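Protein SMG-7 (Caenorhabditis elegans, PDB 3ZHE) pairs with SMG-5 in a heterodimer of unusually arranged 14-3-3-like domains that is required for efficient nonsense-mediated mRNA decay. Local coordinates at residues 165-170 against 187-192; 259-264 against 363-368. All blocks are in the same frame, centred on the assembly; numbering follows the deposited sequence.

How the contacts relate
Both contacts are buried, though contact 1 lies about 4 Å from the centre of the chain and contact 2 about 10 Å, measured between centres. Contact 1 joins two successive helices and mixes aliphatic packing with a cation-pi pair and one weak hydrogen bond; contact 2 lays a loop on a helix far away in sequence, with no hydrogen bond across it. The two share no element, yet they touch. The loop runs along the end of helix 180-191: R189 NE lies 3.4 Å from F365 CD1, and the backbone H192 O and H366 N, 2.9 Å apart, probably form a hydrogen bond. The arginine of contact 1 thus borders the phenylalanine of contact 2.

Contact 1. Residues 165-170 against 187-192; sequences AVWNQL and HTRALH
W167 and A190 meet at the middle of a buried, antiparallel helix-helix contact, where the chain reverses between helix 164-176 and helix 180-191, which pair as an alpha-helical hairpin inside the Est1-type DNA/RNA-binding family region. The short axes run at 164° and approach to 7.3 Å. The small side chain of A190 makes this closeness possible: its CB fits between the CB of W167 and the backbone and CB of N168, and the CA atoms of W167 and A190 are only 4.8 Å apart.

A cation-pi pair and a weak hydrogen bond flank this middle. On one flank the R189 chain, bent at chi2 (-60°) and again at chi3, folds over one face of the W167 indole. Its CB covers the rim of that face near CE3, 3.6 Å away, while the guanidinium lies over the six-membered ring, CZ 4.0 Å from its centroid, in a cation-pi arrangement. NH2 makes the nearest approach, 3.3 Å from CZ2, and the two planes are tilted by 30°. On the other flank, the amide of N168 stands almost perpendicular to the H187 imidazole; OD1 comes to the ring's edge, near its plane, and accepts a weak, bent hydrogen bond from ND1 (3.3 Å).

The polar ends have further partners. R189 gives NH1 to the carbonyl oxygen of D360 and, more weakly, NH2 to that of A361, while W167 NE1 bonds to P161 O. N168 and A190 also rest on A200 of helix 200-209.

The buried guanidinium is thus met by an aromatic face and by carbonyl oxygens. The indole pi cloud and the carbonyl dipoles would be expected to stabilise its charge together, while the bond to D360 O, with the weaker one to A361 O, would restrict how the guanidinium turns over the ring.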
loop_
_atom_site.group_PDB
_atom_site.type_symbol
_atom_site.label_atom_id
_atom_site.label_comp_id
_atom_site.label_asym_id
_atom_site.label_seq_id
_atom_site.Cartn_x
_atom_site.Cartn_y
_atom_site.Cartn_z
ATOM N N ALA B 165 -22.151 2.558 -5.508
ATOM C CA ALA B 165 -21.888 3.371 -4.327
ATOM C C ALA B 165 -20.684 4.276 -4.542
ATOM O O ALA B 165 -20.731 5.463 -4.227
ATOM C CB ALA B 165 -21.674 2.484 -3.112
ATOM N N VAL B 166 -19.615 3.710 -5.094
ATOM C CA VAL B 166 -18.378 4.447 -5.325
ATOM C C VAL B 166 -18.617 5.634 -6.253
ATOM O O VAL B 166 -18.179 6.753 -5.973
ATOM C CB VAL B 166 -17.291 3.542 -5.933
ATOM C CG1 VAL B 166 -15.941 4.230 -5.870
ATOM C CG2 VAL B 166 -17.243 2.211 -5.201
ATOM N N TRP B 167 -19.319 5.379 -7.353
ATOM C CA TRP B 167 -19.690 6.425 -8.298
ATOM C C TRP B 167 -20.494 7.528 -7.610
ATOM O O TRP B 167 -20.265 8.718 -7.847
ATOM C CB TRP B 167 -20.501 5.837 -9.456
ATOM C CG TRP B 167 -19.766 4.815 -10.277
ATOM C CD1 TRP B 167 -19.902 3.457 -10.214
ATOM C CD2 TRP B 167 -18.787 5.073 -11.290
ATOM N NE1 TRP B 167 -19.067 2.855 -11.125
ATOM C CE2 TRP B 167 -18.370 3.826 -11.797
ATOM C CE3 TRP B 167 -18.219 6.238 -11.815
ATOM C CZ2 TRP B 167 -17.413 3.711 -12.804
ATOM C CZ3 TRP B 167 -17.269 6.123 -12.814
ATOM C CH2 TRP B 167 -16.876 4.868 -13.298
ATOM N N ASN B 168 -21.432 7.126 -6.755
ATOM C CA ASN B 168 -22.239 8.086 -6.004
ATOM C C ASN B 168 -21.390 8.970 -5.091
ATOM O O ASN B 168 -21.575 10.189 -5.043
ATOM C CB ASN B 168 -23.323 7.365 -5.196
ATOM C CG ASN B 168 -24.269 8.325 -4.494
ATOM O OD1 ASN B 168 -25.274 8.753 -5.062
ATOM N ND2 ASN B 168 -23.953 8.662 -3.249
ATOM N N GLN B 169 -20.458 8.349 -4.371
ATOM C CA GLN B 169 -19.559 9.076 -3.479
ATOM C C GLN B 169 -18.692 10.059 -4.263
ATOM O O GLN B 169 -18.476 11.197 -3.830
ATOM C CB GLN B 169 -18.672 8.103 -2.698
ATOM C CG GLN B 169 -19.431 7.026 -1.935
ATOM C CD GLN B 169 -20.380 7.588 -0.898
ATOM O OE1 GLN B 169 -21.514 7.131 -0.769
ATOM N NE2 GLN B 169 -19.916 8.579 -0.145
ATOM N N LEU B 170 -18.196 9.610 -5.414
ATOM C CA LEU B 170 -17.456 10.471 -6.329
ATOM C C LEU B 170 -18.314 11.671 -6.720
ATOM O O LEU B 170 -17.826 12.804 -6.812
ATOM C CB LEU B 170 -17.031 9.687 -7.575
ATOM C CG LEU B 170 -15.881 8.688 -7.413
ATOM C CD1 LEU B 170 -15.876 7.671 -8.547
ATOM C CD2 LEU B 170 -14.551 9.421 -7.353
ATOM N N HIS B 187 -23.233 10.700 -10.522
ATOM C CA HIS B 187 -24.504 10.243 -9.966
ATOM C C HIS B 187 -25.244 9.352 -10.963
ATOM O O HIS B 187 -25.894 8.377 -10.579
ATOM C CB HIS B 187 -25.388 11.429 -9.553
ATOM C CG HIS B 187 -25.009 12.047 -8.241
ATOM N ND1 HIS B 187 -25.231 11.425 -7.032
ATOM C CD2 HIS B 187 -24.441 13.242 -7.951
ATOM C CE1 HIS B 187 -24.805 12.206 -6.053
ATOM N NE2 HIS B 187 -24.321 13.313 -6.584
ATOM N N THR B 188 -25.139 9.693 -12.244
ATOM C CA THR B 188 -25.745 8.890 -13.302
ATOM C C THR B 188 -25.101 7.503 -13.371
ATOM O O THR B 188 -25.801 6.481 -13.425
ATOM C CB THR B 188 -25.632 9.591 -14.671
ATOM O OG1 THR B 188 -26.289 10.863 -14.616
ATOM C CG2 THR B 188 -26.272 8.747 -15.760
ATOM N N ARG B 189 -23.768 7.475 -13.361
ATOM C CA ARG B 189 -23.023 6.216 -13.346
ATOM C C ARG B 189 -23.423 5.357 -12.150
ATOM O O ARG B 189 -23.559 4.137 -12.263
ATOM C CB ARG B 189 -21.515 6.476 -13.313
ATOM C CG ARG B 189 -20.938 7.001 -14.617
ATOM C CD ARG B 189 -21.168 6.024 -15.761
ATOM N NE ARG B 189 -20.597 4.704 -15.498
ATOM C CZ ARG B 189 -19.395 4.312 -15.908
ATOM N NH1 ARG B 189 -18.626 5.139 -16.603
ATOM N NH2 ARG B 189 -18.960 3.091 -15.624
ATOM N N ALA B 190 -23.609 6.009 -11.007
ATOM C CA ALA B 190 -24.073 5.338 -9.801
ATOM C C ALA B 190 -25.465 4.760 -10.009
ATOM O O ALA B 190 -25.772 3.668 -9.533
ATOM C CB ALA B 190 -24.079 6.306 -8.632
ATOM N N LEU B 191 -26.304 5.501 -10.723
ATOM C CA LEU B 191 -27.677 5.074 -10.960
ATOM C C LEU B 191 -27.730 3.838 -11.847
ATOM O O LEU B 191 -28.546 2.943 -11.626
ATOM C CB LEU B 191 -28.497 6.208 -11.581
ATOM C CG LEU B 191 -29.954 5.893 -11.929
ATOM C CD1 LEU B 191 -30.721 5.428 -10.698
ATOM C CD2 LEU B 191 -30.631 7.101 -12.563
ATOM N N HIS B 192 -26.853 3.784 -12.845
ATOM C CA HIS B 192 -26.903 2.697 -13.819
ATOM C C HIS B 192 -25.719 1.735 -13.760
ATOM O O HIS B 192 -25.418 1.055 -14.742
ATOM C CB HIS B 192 -27.037 3.265 -15.229
ATOM C CG HIS B 192 -28.343 3.948 -15.480
ATOM N ND1 HIS B 192 -29.508 3.254 -15.721
ATOM C CD2 HIS B 192 -28.667 5.262 -15.541
ATOM C CE1 HIS B 192 -30.496 4.109 -15.914
ATOM N NE2 HIS B 192 -30.012 5.334 -15.810
#

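Contact 2. Residues 259-264 against 363-368; sequences MIVPLM and GYFHCL
The F365 ring pushes against helix 257-270 at V261 and M264, two residues about one turn apart on the helix face turned to 363-368. That segment belongs to the loop between helices 337-348 and 377-389, about 100 residues further along the chain. V261 and F365 reach toward each other from the helix and the loop: the valine methyl CG1 meets the far end of the ring at an oblique angle, 3.6 Å from CZ. F365 reaches this place because its ring extends anti to the backbone N (chi1 -173°). At the ring's rim, M264 SD lies near the ring plane, 4.4 Å from CE2, so the sulfur borders the edge and does not cover a face. Over the centre of one face sits the backbone N of C367, which means that the loop folds back across its own phenylalanine.

M264 supplies the second bump. Extended about chi2, its chain bends at chi3 (55°), and this last turn delivers the methyl CE into the hollow formed by the loop after F365. There CE meets the carbonyl oxygens of C367 and L368, and L368 CB lies 3.8 Å from it. C367 answers from the loop side: its SG lies 4.0 Å from M264 CB and slightly nearer, 3.8 Å, to M264 C and O. The fit is therefore reciprocal, a methionine methyl entering the loop while a thiol and a ring lean on the helix.

Around this seat, V261 also touches T188 of helix 180-191 and L321 of helix 313-322. The loop thus bridges helix 257-270 and the C-terminal end of helix 180-191, with F365 on R189 and C367 on H192.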
loop_
_atom_site.group_PDB
_atom_site.type_symbol
_atom_site.label_atom_id
_atom_site.label_comp_id
_atom_site.label_asym_id
_atom_site.label_seq_id
_atom_site.Cartn_x
_atom_site.Cartn_y
_atom_site.Cartn_z
ATOM N N MET B 259 -21.706 14.469 -20.691
ATOM C CA MET B 259 -22.956 14.995 -21.219
ATOM C C MET B 259 -23.738 13.873 -21.895
ATOM O O MET B 259 -24.964 13.808 -21.798
ATOM C CB MET B 259 -22.692 16.123 -22.220
ATOM C CG MET B 259 -22.200 17.423 -21.603
ATOM S SD MET B 259 -22.060 18.742 -22.827
ATOM C CE MET B 259 -21.471 20.097 -21.814
ATOM N N ILE B 260 -23.015 12.988 -22.577
ATOM C CA ILE B 260 -23.626 11.871 -23.291
ATOM C C ILE B 260 -24.247 10.848 -22.343
ATOM O O ILE B 260 -25.401 10.455 -22.516
ATOM C CB ILE B 260 -22.612 11.170 -24.217
ATOM C CG1 ILE B 260 -22.174 12.118 -25.337
ATOM C CG2 ILE B 260 -23.206 9.893 -24.797
ATOM C CD1 ILE B 260 -23.327 12.691 -26.136
ATOM N N VAL B 261 -23.478 10.422 -21.343
ATOM C CA VAL B 261 -23.962 9.451 -20.358
ATOM C C VAL B 261 -25.218 9.896 -19.588
ATOM O O VAL B 261 -26.178 9.128 -19.494
ATOM C CB VAL B 261 -22.837 8.989 -19.387
ATOM C CG1 VAL B 261 -23.426 8.378 -18.125
ATOM C CG2 VAL B 261 -21.908 8.007 -20.080
ATOM N N PRO B 262 -25.226 11.130 -19.042
ATOM C CA PRO B 262 -26.453 11.571 -18.368
ATOM C C PRO B 262 -27.633 11.689 -19.330
ATOM O O PRO B 262 -28.781 11.526 -18.915
ATOM C CB PRO B 262 -26.080 12.958 -17.834
ATOM C CG PRO B 262 -24.599 12.942 -17.735
ATOM C CD PRO B 262 -24.144 12.121 -18.894
ATOM N N LEU B 263 -27.350 11.971 -20.598
ATOM C CA LEU B 263 -28.400 12.114 -21.600
ATOM C C LEU B 263 -29.061 10.769 -21.892
ATOM O O LEU B 263 -30.274 10.699 -22.094
ATOM C CB LEU B 263 -27.846 12.736 -22.884
ATOM C CG LEU B 263 -28.876 13.338 -23.844
ATOM C CD1 LEU B 263 -29.708 14.396 -23.136
ATOM C CD2 LEU B 263 -28.194 13.923 -25.073
ATOM N N MET B 264 -28.260 9.706 -21.908
ATOM C CA MET B 264 -28.777 8.353 -22.106
ATOM C C MET B 264 -29.780 7.981 -21.022
ATOM O O MET B 264 -30.861 7.468 -21.312
ATOM C CB MET B 264 -27.641 7.329 -22.095
ATOM C CG MET B 264 -26.700 7.408 -23.278
ATOM S SD MET B 264 -25.565 6.007 -23.352
ATOM C CE MET B 264 -26.714 4.632 -23.339
ATOM N N GLY B 363 -19.553 -0.989 -19.585
ATOM C CA GLY B 363 -19.634 -2.433 -19.456
ATOM C C GLY B 363 -19.980 -2.745 -18.015
ATOM O O GLY B 363 -20.575 -3.775 -17.705
ATOM N N TYR B 364 -19.581 -1.837 -17.131
ATOM C CA TYR B 364 -20.069 -1.811 -15.762
ATOM C C TYR B 364 -21.133 -0.722 -15.713
ATOM O O TYR B 364 -21.541 -0.258 -14.647
ATOM C CB TYR B 364 -18.928 -1.514 -14.791
ATOM C CG TYR B 364 -17.835 -2.560 -14.808
ATOM C CD1 TYR B 364 -18.032 -3.801 -14.220
ATOM C CD2 TYR B 364 -16.609 -2.309 -15.412
ATOM C CE1 TYR B 364 -17.042 -4.764 -14.231
ATOM C CE2 TYR B 364 -15.610 -3.267 -15.428
ATOM C CZ TYR B 364 -15.833 -4.492 -14.836
ATOM O OH TYR B 364 -14.842 -5.447 -14.849
ATOM N N PHE B 365 -21.560 -0.321 -16.906
ATOM C CA PHE B 365 -22.624 0.648 -17.102
ATOM C C PHE B 365 -23.725 -0.067 -17.876
ATOM O O PHE B 365 -23.487 -0.583 -18.967
ATOM C CB PHE B 365 -22.090 1.840 -17.899
ATOM C CG PHE B 365 -23.063 2.976 -18.029
ATOM C CD1 PHE B 365 -23.499 3.660 -16.909
ATOM C CD2 PHE B 365 -23.520 3.377 -19.273
ATOM C CE1 PHE B 365 -24.383 4.711 -17.023
ATOM C CE2 PHE B 365 -24.407 4.431 -19.394
ATOM C CZ PHE B 365 -24.839 5.098 -18.266
ATOM N N HIS B 366 -24.925 -0.117 -17.306
ATOM C CA HIS B 366 -25.987 -0.940 -17.876
ATOM C C HIS B 366 -27.213 -0.153 -18.331
ATOM O O HIS B 366 -28.274 -0.731 -18.564
ATOM C CB HIS B 366 -26.386 -2.047 -16.896
ATOM C CG HIS B 366 -25.354 -3.122 -16.753
ATOM N ND1 HIS B 366 -25.490 -4.365 -17.331
ATOM C CD2 HIS B 366 -24.163 -3.134 -16.109
ATOM C CE1 HIS B 366 -24.431 -5.100 -17.044
ATOM N NE2 HIS B 366 -23.610 -4.376 -16.304
ATOM N N CYS B 367 -27.064 1.160 -18.460
ATOM C CA CYS B 367 -28.123 1.982 -19.028
ATOM C C CYS B 367 -28.146 1.835 -20.537
ATOM O O CYS B 367 -27.245 2.326 -21.215
ATOM C CB CYS B 367 -27.913 3.456 -18.685
ATOM S SG CYS B 367 -29.000 4.585 -19.588
ATOM N N LEU B 368 -29.166 1.151 -21.052
ATOM C CA LEU B 368 -29.425 1.098 -22.490
ATOM C C LEU B 368 -28.196 0.631 -23.271
ATOM O O LEU B 368 -27.768 1.287 -24.220
ATOM C CB LEU B 368 -29.864 2.484 -22.974
ATOM C CG LEU B 368 -30.629 2.651 -24.288
ATOM C CD1 LEU B 368 -32.018 2.038 -24.195
ATOM C CD2 LEU B 368 -30.711 4.126 -24.646
#